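Local coordinates for uncharacterized protein (Eubacterium siraeum, PDB 4OBM) that is of unknown function but carries a LytR-CpsA-Psr domain and is probably related to the proteins that attach polymers to the bacterial cell wall, at residues A[160-165]-A[240-245]; A[56-61]-A[247-252]; A[62-65]-A[69-72]. One frame throughout, in Å; residues are numbered along the deposited sequence.

All three contacts lie on the same side of the chain's centre and meet around the small sheet that holds strands 62-63 and 241-244. Contact 2 is fully buried, its centre about 13 Å from the centre of the chain, and joins strand 52-58 of the large mixed sheet to helix 246-256 by side-chain packing alone. Contact 3, also buried, is local: strand 62-63 meets the start of helix 70-90 through a backbone hydrogen bond and aliphatic packing. Contact 1 is partly buried, setting a turn against strand 241-244 with the Glu162 carboxylate against the ring of Tyr242. Val63 bonds to Tyr242 and Ile244, while Trp249 touches both Ile244 and Ile64.

Contact 1 (A[160-165]-A[240-245]); sequences KDELYP and DDYIID
Leu163 closes over the phenol end of Tyr242, where the forked tip of a leucine can spread over the hydroxyl. Its branch point CG lies 3.4 Å from Tyr242 OH, and the methyl CD2 reaches the ring itself, 3.9 Å from Tyr242 CZ; the two side chains cross at about a right angle. The tyrosine has its CG anti to the backbone N (chi1 -172°), which carries the ring out from strand 241-244 to the turn. A long aromatic suits the wide gap between backbones, and its hydroxyl hydrogen-bonds with Gly235 N.

That strand is the middle one of a three-stranded mixed sheet, between 62-63 and 235-238; the turn leads into helix 164-181.

The polar approach comes from Glu162, long enough to run past the ring in the opposite direction. Its OE2 stands 3.3 Å from Tyr242 CD1, with carboxylate and ring planes 84° apart, and no hydrogen bond crosses.

Two bonds hold the type I turn from Asp161 to Tyr164: Asp161 OD1, on a short arm that suits capping, accepts from Leu163 N at 3.2 Å from above the carboxylate plane, and Asp161 O accepts from Tyr164 N. Asp161 OD2 salt-bridges Lys167.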
loop_
_atom_site.group_PDB
_atom_site.type_symbol
_atom_site.label_atom_id
_atom_site.label_comp_id
_atom_site.label_asym_id
_atom_site.label_seq_id
_atom_site.Cartn_x
_atom_site.Cartn_y
_atom_site.Cartn_z
ATOM N N LYS A 160 -20.721 -10.160 -1.787
ATOM C CA LYS A 160 -21.125 -9.524 -3.052
ATOM C C LYS A 160 -20.217 -8.294 -3.334
ATOM O O LYS A 160 -19.732 -8.137 -4.459
ATOM C CB LYS A 160 -22.625 -9.144 -3.017
ATOM C CG LYS A 160 -23.079 -8.003 -3.951
ATOM C CD LYS A 160 -23.426 -8.461 -5.365
ATOM C CE LYS A 160 -24.238 -7.417 -6.088
ATOM N NZ LYS A 160 -24.417 -7.742 -7.527
ATOM N N ASP A 161 -19.959 -7.476 -2.294
ATOM C CA ASP A 161 -19.130 -6.262 -2.313
ATOM C C ASP A 161 -17.883 -6.389 -3.216
ATOM O O ASP A 161 -16.928 -7.095 -2.871
ATOM C CB ASP A 161 -18.698 -5.911 -0.881
ATOM C CG ASP A 161 -18.210 -4.496 -0.675
ATOM O OD1 ASP A 161 -18.129 -3.740 -1.670
ATOM O OD2 ASP A 161 -17.939 -4.131 0.489
ATOM N N GLU A 162 -17.908 -5.703 -4.384
ATOM C CA GLU A 162 -16.786 -5.746 -5.332
ATOM C C GLU A 162 -15.514 -5.106 -4.742
ATOM O O GLU A 162 -14.417 -5.454 -5.171
ATOM C CB GLU A 162 -17.143 -5.090 -6.678
ATOM C CG GLU A 162 -16.824 -6.005 -7.856
ATOM C CD GLU A 162 -16.739 -5.369 -9.234
ATOM O OE1 GLU A 162 -15.839 -5.762 -10.013
ATOM O OE2 GLU A 162 -17.583 -4.496 -9.545
ATOM N N LEU A 163 -15.670 -4.213 -3.731
ATOM C CA LEU A 163 -14.559 -3.532 -3.066
ATOM C C LEU A 163 -14.024 -4.296 -1.853
ATOM O O LEU A 163 -12.983 -3.918 -1.328
ATOM C CB LEU A 163 -14.974 -2.117 -2.633
ATOM C CG LEU A 163 -15.172 -1.105 -3.750
ATOM C CD1 LEU A 163 -15.720 0.200 -3.185
ATOM C CD2 LEU A 163 -13.851 -0.863 -4.517
ATOM N N TYR A 164 -14.712 -5.364 -1.410
ATOM C CA TYR A 164 -14.291 -6.162 -0.250
ATOM C C TYR A 164 -12.822 -6.658 -0.332
ATOM O O TYR A 164 -12.138 -6.522 0.688
ATOM C CB TYR A 164 -15.232 -7.349 0.018
ATOM C CG TYR A 164 -14.974 -7.957 1.378
ATOM C CD1 TYR A 164 -15.485 -7.368 2.533
ATOM C CD2 TYR A 164 -14.139 -9.062 1.523
ATOM C CE1 TYR A 164 -15.177 -7.863 3.797
ATOM C CE2 TYR A 164 -13.837 -9.578 2.782
ATOM C CZ TYR A 164 -14.357 -8.973 3.916
ATOM O OH TYR A 164 -14.079 -9.468 5.162
ATOM N N PRO A 165 -12.277 -7.191 -1.468
ATOM C CA PRO A 165 -10.854 -7.611 -1.463
ATOM C C PRO A 165 -9.899 -6.429 -1.189
ATOM O O PRO A 165 -8.859 -6.616 -0.561
ATOM C CB PRO A 165 -10.646 -8.198 -2.859
ATOM C CG PRO A 165 -12.021 -8.526 -3.351
ATOM C CD PRO A 165 -12.898 -7.462 -2.784
ATOM N N ASP A 240 -17.040 -5.825 -17.738
ATOM C CA ASP A 240 -16.103 -6.495 -16.837
ATOM C C ASP A 240 -15.165 -5.476 -16.178
ATOM O O ASP A 240 -14.285 -5.862 -15.412
ATOM C CB ASP A 240 -15.333 -7.588 -17.584
ATOM C CG ASP A 240 -16.250 -8.717 -17.997
ATOM O OD1 ASP A 240 -17.073 -9.154 -17.155
ATOM O OD2 ASP A 240 -16.183 -9.133 -19.167
ATOM N N ASP A 241 -15.407 -4.170 -16.430
ATOM C CA ASP A 241 -14.625 -3.068 -15.885
ATOM C C ASP A 241 -15.278 -2.460 -14.626
ATOM O O ASP A 241 -16.457 -2.702 -14.331
ATOM C CB ASP A 241 -14.425 -1.981 -16.958
ATOM C CG ASP A 241 -13.574 -2.387 -18.148
ATOM O OD1 ASP A 241 -12.886 -3.431 -18.063
ATOM O OD2 ASP A 241 -13.572 -1.648 -19.148
ATOM N N TYR A 242 -14.485 -1.690 -13.875
ATOM C CA TYR A 242 -14.932 -1.002 -12.671
ATOM C C TYR A 242 -14.531 0.461 -12.812
ATOM O O TYR A 242 -13.401 0.839 -12.497
ATOM C CB TYR A 242 -14.340 -1.660 -11.415
ATOM C CG TYR A 242 -14.909 -1.115 -10.125
ATOM C CD1 TYR A 242 -16.161 -1.517 -9.667
ATOM C CD2 TYR A 242 -14.189 -0.210 -9.350
ATOM C CE1 TYR A 242 -16.691 -1.014 -8.478
ATOM C CE2 TYR A 242 -14.701 0.283 -8.149
ATOM C CZ TYR A 242 -15.944 -0.136 -7.709
ATOM O OH TYR A 242 -16.449 0.355 -6.534
ATOM N N ILE A 243 -15.430 1.266 -13.361
ATOM C CA ILE A 243 -15.163 2.672 -13.640
ATOM C C ILE A 243 -15.183 3.468 -12.337
ATOM O O ILE A 243 -16.225 3.534 -11.676
ATOM C CB ILE A 243 -16.154 3.207 -14.698
ATOM C CG1 ILE A 243 -16.021 2.393 -16.016
ATOM C CG2 ILE A 243 -15.971 4.736 -14.932
ATOM C CD1 ILE A 243 -17.015 2.733 -17.056
ATOM N N ILE A 244 -14.017 4.054 -11.966
ATOM C CA ILE A 244 -13.869 4.855 -10.745
ATOM C C ILE A 244 -14.708 6.120 -10.874
ATOM O O ILE A 244 -14.625 6.797 -11.886
ATOM C CB ILE A 244 -12.376 5.167 -10.415
ATOM C CG1 ILE A 244 -11.568 3.862 -10.107
ATOM C CG2 ILE A 244 -12.230 6.212 -9.282
ATOM C CD1 ILE A 244 -12.094 2.941 -8.910
ATOM N N ASP A 245 -15.557 6.389 -9.873
ATOM C CA ASP A 245 -16.436 7.566 -9.844
ATOM C C ASP A 245 -15.576 8.806 -9.654
ATOM O O ASP A 245 -14.689 8.810 -8.808
ATOM C CB ASP A 245 -17.485 7.427 -8.717
ATOM C CG ASP A 245 -18.546 8.517 -8.638
ATOM O OD1 ASP A 245 -18.185 9.709 -8.738
ATOM O OD2 ASP A 245 -19.725 8.180 -8.380
#

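Contact 2 (A[56-61]-A[247-252]); sequences MPYLPN and NSWNSA
Met56, present as selenomethionine, and Ala252 make the aliphatic half of this buried contact. The methyl CE of Met56 comes to 3.5 Å from Ala252 CB, and the selenium follows at 4.0 Å from the same Ala252 CB. The chain is extended at chi2 and then bends at chi3 (70°), turning its methyl onto the helix. A small alanine suits the helix surface here, since its single methyl lets the long, flexible side chain come in close.

The aromatic half pairs Tyr58 with Trp249. Each ring offers the other its edge: Tyr58 OH lies near the indole plane, 3.5 Å from Trp249 CZ3, and the CZ3-CH2 edge of the indole lies near the phenol plane, with Trp249 CH2 3.7 Å from Tyr58 CE2. The side chains run at a slant to one another and neither ring covers the other's face. With CG anti to the carbonyl carbon (chi1 -62°), the broad indole leans off the helix and its far edge reaches the tyrosine. Replacing Tyr58 with an alanine would probably leave the CZ3-CH2 edge of Trp249 without its mate and open a gap between strand and helix.

No hydrogen bond crosses between the segments; the hydroxyl of Tyr58 meets the indole edge by packing. Nearby, Ser248 OG bonds to Tyr231 OH and Tyr234 N. Pro233 lies against both Met56 and Tyr58, and Thr90 of helix 70-90 touches both rings.

The arrangement is typical of an alpha/beta fold with helices on both faces of a mixed sheet: helix 246-256 packs on the face of strand 52-58 that bears Met56 and Tyr58, and Pro57 turns to helix 164-181 on the other.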
loop_
_atom_site.group_PDB
_atom_site.type_symbol
_atom_site.label_atom_id
_atom_site.label_comp_id
_atom_site.label_asym_id
_atom_site.label_seq_id
_atom_site.Cartn_x
_atom_site.Cartn_y
_atom_site.Cartn_z
HETATM N N MSE A 56 -4.234 3.253 -0.313
HETATM C CA MSE A 56 -5.325 3.350 -1.289
HETATM C C MSE A 56 -5.279 2.177 -2.220
HETATM O O MSE A 56 -4.462 2.194 -3.136
HETATM C CB MSE A 56 -5.297 4.659 -2.101
HETATM C CG MSE A 56 -5.972 5.755 -1.371
HETATM SE SE MSE A 56 -6.026 7.380 -2.349
HETATM C CE MSE A 56 -7.211 6.972 -3.689
ATOM N N PRO A 57 -6.157 1.175 -2.038
ATOM C CA PRO A 57 -6.145 0.033 -2.949
ATOM C C PRO A 57 -7.055 0.292 -4.160
ATOM O O PRO A 57 -7.943 1.138 -4.120
ATOM C CB PRO A 57 -6.657 -1.113 -2.066
ATOM C CG PRO A 57 -7.607 -0.437 -1.125
ATOM C CD PRO A 57 -7.218 1.023 -1.011
ATOM N N TYR A 58 -6.805 -0.425 -5.240
ATOM C CA TYR A 58 -7.531 -0.308 -6.505
ATOM C C TYR A 58 -7.753 -1.684 -7.069
ATOM O O TYR A 58 -6.826 -2.491 -7.024
ATOM C CB TYR A 58 -6.702 0.520 -7.520
ATOM C CG TYR A 58 -6.508 1.964 -7.131
ATOM C CD1 TYR A 58 -5.427 2.356 -6.347
ATOM C CD2 TYR A 58 -7.358 2.955 -7.613
ATOM C CE1 TYR A 58 -5.266 3.682 -5.953
ATOM C CE2 TYR A 58 -7.174 4.292 -7.269
ATOM C CZ TYR A 58 -6.136 4.647 -6.423
ATOM O OH TYR A 58 -5.909 5.970 -6.147
ATOM N N LEU A 59 -8.947 -1.946 -7.654
ATOM C CA LEU A 59 -9.243 -3.239 -8.278
ATOM C C LEU A 59 -8.431 -3.368 -9.547
ATOM O O LEU A 59 -8.163 -2.342 -10.171
ATOM C CB LEU A 59 -10.745 -3.400 -8.584
ATOM C CG LEU A 59 -11.691 -3.743 -7.428
ATOM C CD1 LEU A 59 -13.147 -3.624 -7.897
ATOM C CD2 LEU A 59 -11.428 -5.142 -6.873
ATOM N N PRO A 60 -7.993 -4.581 -9.957
ATOM C CA PRO A 60 -7.223 -4.691 -11.207
ATOM C C PRO A 60 -7.987 -4.213 -12.445
ATOM O O PRO A 60 -7.372 -3.692 -13.401
ATOM C CB PRO A 60 -6.912 -6.186 -11.308
ATOM C CG PRO A 60 -7.906 -6.840 -10.442
ATOM C CD PRO A 60 -8.189 -5.905 -9.329
ATOM N N ASN A 61 -9.327 -4.354 -12.419
ATOM C CA ASN A 61 -10.184 -3.953 -13.525
ATOM C C ASN A 61 -10.673 -2.517 -13.326
ATOM O O ASN A 61 -11.629 -2.096 -13.980
ATOM C CB ASN A 61 -11.352 -4.930 -13.710
ATOM C CG ASN A 61 -12.259 -5.056 -12.500
ATOM O OD1 ASN A 61 -11.852 -4.867 -11.333
ATOM N ND2 ASN A 61 -13.497 -5.428 -12.749
ATOM N N ASN A 247 -16.237 11.539 -8.231
ATOM C CA ASN A 247 -16.440 12.109 -6.894
ATOM C C ASN A 247 -15.579 11.413 -5.840
ATOM O O ASN A 247 -15.389 11.953 -4.750
ATOM C CB ASN A 247 -17.914 12.056 -6.486
ATOM C CG ASN A 247 -18.844 12.786 -7.419
ATOM O OD1 ASN A 247 -18.545 13.869 -7.940
ATOM N ND2 ASN A 247 -20.006 12.205 -7.633
ATOM N N SER A 248 -15.066 10.221 -6.163
ATOM C CA SER A 248 -14.171 9.466 -5.298
ATOM C C SER A 248 -12.802 10.173 -5.222
ATOM O O SER A 248 -12.235 10.274 -4.131
ATOM C CB SER A 248 -14.021 8.036 -5.806
ATOM O OG SER A 248 -13.407 7.211 -4.833
ATOM N N TRP A 249 -12.306 10.718 -6.375
ATOM C CA TRP A 249 -11.027 11.441 -6.453
ATOM C C TRP A 249 -11.001 12.638 -5.518
ATOM O O TRP A 249 -9.941 12.950 -4.987
ATOM C CB TRP A 249 -10.692 11.903 -7.892
ATOM C CG TRP A 249 -10.523 10.790 -8.890
ATOM C CD1 TRP A 249 -11.208 10.633 -10.060
ATOM C CD2 TRP A 249 -9.631 9.668 -8.792
ATOM N NE1 TRP A 249 -10.810 9.474 -10.690
ATOM C CE2 TRP A 249 -9.831 8.872 -9.944
ATOM C CE3 TRP A 249 -8.688 9.244 -7.836
ATOM C CZ2 TRP A 249 -9.114 7.689 -10.169
ATOM C CZ3 TRP A 249 -7.985 8.068 -8.062
ATOM C CH2 TRP A 249 -8.208 7.300 -9.210
ATOM N N ASN A 250 -12.166 13.284 -5.296
ATOM C CA ASN A 250 -12.284 14.444 -4.410
ATOM C C ASN A 250 -12.222 14.002 -2.947
ATOM O O ASN A 250 -11.612 14.692 -2.129
ATOM C CB ASN A 250 -13.567 15.226 -4.694
ATOM C CG ASN A 250 -13.406 16.717 -4.540
ATOM O OD1 ASN A 250 -13.179 17.237 -3.442
ATOM N ND2 ASN A 250 -13.532 17.441 -5.641
ATOM N N SER A 251 -12.828 12.835 -2.624
ATOM C CA SER A 251 -12.783 12.279 -1.270
ATOM C C SER A 251 -11.368 11.767 -0.969
ATOM O O SER A 251 -10.878 11.937 0.154
ATOM C CB SER A 251 -13.831 11.187 -1.089
ATOM O OG SER A 251 -15.122 11.769 -1.024
ATOM N N ALA A 252 -10.687 11.220 -2.004
ATOM C CA ALA A 252 -9.311 10.736 -1.940
ATOM C C ALA A 252 -8.358 11.892 -1.692
ATOM O O ALA A 252 -7.456 11.760 -0.876
ATOM C CB ALA A 252 -8.943 10.016 -3.228
#

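Contact 3 (A[62-65]-A[69-72]); sequences AVID and TIKQ
Ile70 meets strand 62-63 first through its backbone and then along its side chain. Its N donates to Ala62 O at 2.8 Å; the donor lies nearly on the line of the carbonyl, although the angle at the hydrogen is only 137°. Beside it, Thr69 CA makes a CH...O contact with the same oxygen at 3.2 Å, so a single carbonyl receives both the end of the loop and the first residue of the helix.

From there the isoleucine can be followed outward. CB stays 3.9 Å from Ala62 O. The longer branch leaves with CG1 anti to the carbonyl carbon (chi1 -59°), which brings CG1 to 3.2 Å from Ala62 O and 3.8 Å from Ala62 CB, and the small alanine suits this place because it lets the branch pass close to the strand.

Here the chain turns back on itself: residues 62-65, a short loop and the first turn of helix 70-90 make a tight strand-loop-helix connection. A capping box closes the helix start, for Thr69 OG1 accepts from Gln72 N at 3.0 Å and Gln72 OE1, through a lone pair in its carbonyl plane, accepts from Thr69 N at 3.1 Å. Threonine suits the N-cap because its short hydroxyl arm reaches an amide that has no earlier turn to bond to, and glutamine is long enough to return the bond.

The tip of Ile70, CD1, ends among three carbons of Ile64. The closest is Ile64 CG1 at 3.5 Å, with CG2 and CD1 of Ile64 close behind, and the two side chains cross at about a right angle. A branched isoleucine suits position 64 because both its branches can meet that one methyl, and Ile64 also packs on Leu85 and Leu86 farther along the helix.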
loop_
_atom_site.group_PDB
_atom_site.type_symbol
_atom_site.label_atom_id
_atom_site.label_comp_id
_atom_site.label_asym_id
_atom_site.label_seq_id
_atom_site.Cartn_x
_atom_site.Cartn_y
_atom_site.Cartn_z
ATOM N N ALA A 62 -9.995 -1.748 -12.466
ATOM C CA ALA A 62 -10.395 -0.355 -12.262
ATOM C C ALA A 62 -9.992 0.515 -13.462
ATOM O O ALA A 62 -8.856 0.422 -13.934
ATOM C CB ALA A 62 -9.784 0.197 -10.986
ATOM N N VAL A 63 -10.940 1.332 -13.962
ATOM C CA VAL A 63 -10.739 2.298 -15.049
ATOM C C VAL A 63 -10.630 3.686 -14.359
ATOM O O VAL A 63 -11.584 4.129 -13.715
ATOM C CB VAL A 63 -11.866 2.214 -16.145
ATOM C CG1 VAL A 63 -11.689 3.275 -17.226
ATOM C CG2 VAL A 63 -11.932 0.824 -16.778
ATOM N N ILE A 64 -9.456 4.341 -14.458
ATOM C CA ILE A 64 -9.198 5.630 -13.792
ATOM C C ILE A 64 -8.965 6.789 -14.784
ATOM O O ILE A 64 -8.655 7.896 -14.339
ATOM C CB ILE A 64 -7.979 5.511 -12.808
ATOM C CG1 ILE A 64 -6.662 5.174 -13.546
ATOM C CG2 ILE A 64 -8.255 4.530 -11.663
ATOM C CD1 ILE A 64 -5.444 5.739 -12.918
ATOM N N ASP A 65 -9.097 6.545 -16.104
ATOM C CA ASP A 65 -8.813 7.560 -17.128
ATOM C C ASP A 65 -9.841 7.590 -18.280
ATOM O O ASP A 65 -9.775 8.474 -19.139
ATOM C CB ASP A 65 -7.390 7.333 -17.704
ATOM C CG ASP A 65 -7.094 5.956 -18.318
ATOM O OD1 ASP A 65 -7.633 4.931 -17.802
ATOM O OD2 ASP A 65 -6.274 5.892 -19.271
ATOM N N THR A 69 -7.982 -0.665 -18.114
ATOM C CA THR A 69 -7.939 -1.015 -16.697
ATOM C C THR A 69 -6.547 -0.763 -16.151
ATOM O O THR A 69 -5.593 -0.698 -16.924
ATOM C CB THR A 69 -8.349 -2.486 -16.472
ATOM O OG1 THR A 69 -7.330 -3.355 -16.972
ATOM C CG2 THR A 69 -9.689 -2.822 -17.070
ATOM N N ILE A 70 -6.418 -0.680 -14.827
ATOM C CA ILE A 70 -5.130 -0.531 -14.156
ATOM C C ILE A 70 -4.213 -1.668 -14.615
ATOM O O ILE A 70 -3.081 -1.404 -15.026
ATOM C CB ILE A 70 -5.288 -0.524 -12.601
ATOM C CG1 ILE A 70 -6.195 0.602 -12.093
ATOM C CG2 ILE A 70 -3.922 -0.480 -11.886
ATOM C CD1 ILE A 70 -5.694 1.997 -12.346
ATOM N N LYS A 71 -4.724 -2.923 -14.585
ATOM C CA LYS A 71 -3.975 -4.111 -14.975
ATOM C C LYS A 71 -3.514 -4.043 -16.422
ATOM O O LYS A 71 -2.354 -4.364 -16.674
ATOM C CB LYS A 71 -4.777 -5.384 -14.721
ATOM C CG LYS A 71 -3.975 -6.658 -14.962
ATOM C CD LYS A 71 -4.671 -7.882 -14.449
ATOM C CE LYS A 71 -3.758 -9.058 -14.672
ATOM N NZ LYS A 71 -4.420 -10.341 -14.376
ATOM N N GLN A 72 -4.392 -3.621 -17.367
ATOM C CA GLN A 72 -4.038 -3.518 -18.794
ATOM C C GLN A 72 -2.910 -2.520 -18.982
ATOM O O GLN A 72 -1.940 -2.829 -19.665
ATOM C CB GLN A 72 -5.252 -3.117 -19.657
ATOM C CG GLN A 72 -6.216 -4.262 -19.948
ATOM C CD GLN A 72 -7.467 -3.805 -20.664
ATOM O OE1 GLN A 72 -8.013 -2.717 -20.432
ATOM N NE2 GLN A 72 -7.960 -4.652 -21.538
#